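Local atomic coordinates of effector protein Lem4 (lpg1101) (Legionella pneumophila subsp. pneumophila, PDB entry 6CGK), a protein that acts as a membrane-associated protein tyrosine phosphatase of the haloacid dehalogenase superfamily, injected by the bacterium as an effector. Residues D25-G30 / C153-V158. The protein carries 1 engineered substitution. Numbering follows the deposited sequence.
Sequences DGTITG and CDDDEV. With MG (magnesium ion), chain C; PO4 (phosphate ion), chain B.
Asp25 and Asp155 meet at a magnesium ion in the active site of the haloacid dehalogenase domain. The loop after strand 19-23 faces the end of strand 150-154; the two strands are neighbours in the parallel sheet. Asp25 binds the metal through its backbone O, at 2.0 Å. Its side chain leads away from 153-158; OD2 lies beside the phosphate and is hydrogen-bonded to Asn96. Asp155 OD1 binds the magnesium at 2.3 Å. With chi1 at 62°, CG sits over the backbone, close to both N and C, and the carboxylate points to the metal. The engineered Asn23, two waters and phosphate O4 complete the six ligands. Water 2 also donates to Asp155 OD2, so both carboxylate oxygens are engaged. Asp154 acts from the second shell: its OD1 accepts from water 1 and from Asp156 N, closing an Asx turn. Thr27 crosses Asp155 at a slant. Its OG1 takes a weak bond from Asp155 N (3.1 Å, 124°) and is also hydrogen-bonded to Asn23. The methyl CG2 packs on Cys153 CB at 3.8 Å, beside Trp188. Within the loop, Gly26 N donates a nearly straight bond to Thr29 OG1 (3.0 Å, 175°). Asp25 N donates to phosphate O1 at 2.9 Å.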
loop_
_atom_site.group_PDB
_atom_site.type_symbol
_atom_site.label_atom_id
_atom_site.label_comp_id
_atom_site.label_asym_id
_atom_site.label_seq_id
_atom_site.Cartn_x
_atom_site.Cartn_y
_atom_site.Cartn_z
ATOM N N ASP A 25 1.417 3.967 6.560
ATOM C CA ASP A 25 2.156 4.906 7.405
ATOM C C ASP A 25 3.524 4.333 7.738
ATOM O O ASP A 25 3.633 3.223 8.276
ATOM C CB ASP A 25 1.412 5.176 8.715
ATOM C CG ASP A 25 0.084 5.853 8.495
ATOM O OD1 ASP A 25 0.072 6.941 7.902
ATOM O OD2 ASP A 25 -0.948 5.285 8.907
ATOM N N GLY A 26 4.561 5.091 7.437
ATOM C CA GLY A 26 5.919 4.701 7.748
ATOM C C GLY A 26 6.575 3.871 6.677
ATOM O O GLY A 26 7.794 3.653 6.734
ATOM N N THR A 27 5.794 3.379 5.724
ATOM C CA THR A 27 6.281 2.589 4.608
ATOM C C THR A 27 6.221 3.413 3.330
ATOM O O THR A 27 7.257 3.752 2.756
ATOM C CB THR A 27 5.449 1.310 4.476
ATOM O OG1 THR A 27 5.539 0.578 5.700
ATOM C CG2 THR A 27 5.959 0.444 3.357
ATOM N N ILE A 28 5.013 3.777 2.903
ATOM C CA ILE A 28 4.856 4.734 1.814
ATOM C C ILE A 28 5.150 6.166 2.282
ATOM O O ILE A 28 5.686 6.961 1.504
ATOM C CB ILE A 28 3.451 4.587 1.213
ATOM C CG1 ILE A 28 3.382 3.273 0.410
ATOM C CG2 ILE A 28 3.089 5.773 0.308
ATOM C CD1 ILE A 28 1.984 2.766 0.199
ATOM N N THR A 29 4.842 6.516 3.543
ATOM C CA THR A 29 5.196 7.822 4.086
ATOM C C THR A 29 6.432 7.712 4.969
ATOM O O THR A 29 6.953 6.626 5.228
ATOM C CB THR A 29 4.057 8.427 4.911
ATOM O OG1 THR A 29 3.956 7.724 6.167
ATOM C CG2 THR A 29 2.737 8.333 4.197
ATOM N N GLY A 30 6.885 8.864 5.472
ATOM C CA GLY A 30 8.033 8.877 6.350
ATOM C C GLY A 30 7.721 8.857 7.831
ATOM O O GLY A 30 8.609 9.155 8.638
ATOM N N CYS A 153 5.911 -4.976 2.073
ATOM C CA CYS A 153 6.705 -3.957 2.750
ATOM C C CYS A 153 5.948 -3.422 3.957
ATOM O O CYS A 153 4.789 -3.002 3.835
ATOM C CB CYS A 153 7.041 -2.805 1.803
ATOM S SG CYS A 153 8.044 -3.354 0.430
ATOM N N ASP A 154 6.601 -3.439 5.123
ATOM C CA ASP A 154 6.025 -2.870 6.333
ATOM C C ASP A 154 7.148 -2.316 7.196
ATOM O O ASP A 154 8.229 -2.903 7.269
ATOM C CB ASP A 154 5.220 -3.922 7.101
ATOM C CG ASP A 154 4.139 -3.321 7.964
ATOM O OD1 ASP A 154 4.395 -2.305 8.636
ATOM O OD2 ASP A 154 3.022 -3.878 7.975
ATOM N N ASP A 155 6.893 -1.178 7.842
ATOM C CA ASP A 155 7.865 -0.629 8.783
ATOM C C ASP A 155 7.725 -1.215 10.188
ATOM O O ASP A 155 8.623 -1.027 11.018
ATOM C CB ASP A 155 7.729 0.881 8.869
ATOM C CG ASP A 155 6.367 1.301 9.374
ATOM O OD1 ASP A 155 5.383 0.854 8.765
ATOM O OD2 ASP A 155 6.281 2.054 10.371
ATOM N N ASP A 156 6.609 -1.872 10.483
ATOM C CA ASP A 156 6.399 -2.536 11.760
ATOM C C ASP A 156 6.682 -4.020 11.531
ATOM O O ASP A 156 5.947 -4.690 10.794
ATOM C CB ASP A 156 4.978 -2.282 12.265
ATOM C CG ASP A 156 4.780 -2.703 13.713
ATOM O OD1 ASP A 156 5.371 -3.721 14.120
ATOM O OD2 ASP A 156 4.032 -2.015 14.442
ATOM N N GLU A 157 7.779 -4.522 12.111
ATOM C CA GLU A 157 8.184 -5.902 11.828
ATOM C C GLU A 157 7.062 -6.878 12.156
ATOM O O GLU A 157 6.800 -7.821 11.399
ATOM C CB GLU A 157 9.445 -6.263 12.612
ATOM C CG GLU A 157 10.042 -7.608 12.226
ATOM C CD GLU A 157 11.183 -8.020 13.136
ATOM O OE1 GLU A 157 11.449 -7.296 14.120
ATOM O OE2 GLU A 157 11.811 -9.065 12.872
ATOM N N VAL A 158 6.381 -6.650 13.277
ATOM C CA VAL A 158 5.262 -7.492 13.688
ATOM C C VAL A 158 4.160 -7.468 12.639
ATOM O O VAL A 158 3.691 -8.518 12.181
ATOM C CB VAL A 158 4.741 -7.028 15.058
ATOM C CG1 VAL A 158 3.460 -7.748 15.413
ATOM C CG2 VAL A 158 5.802 -7.253 16.086
HETATM MG MG MG C . 3.207 1.423 9.114
HETATM P P PO4 B . -0.411 1.773 9.013
HETATM O O1 PO4 B . -0.623 2.234 7.581
HETATM O O2 PO4 B . -1.122 0.466 9.349
HETATM O O3 PO4 B . -0.952 2.878 9.909
HETATM O O4 PO4 B . 1.070 1.671 9.312
HETATM O O HOH W 1 2.900 -0.425 10.023
HETATM O O HOH W 2 3.595 2.305 10.922
#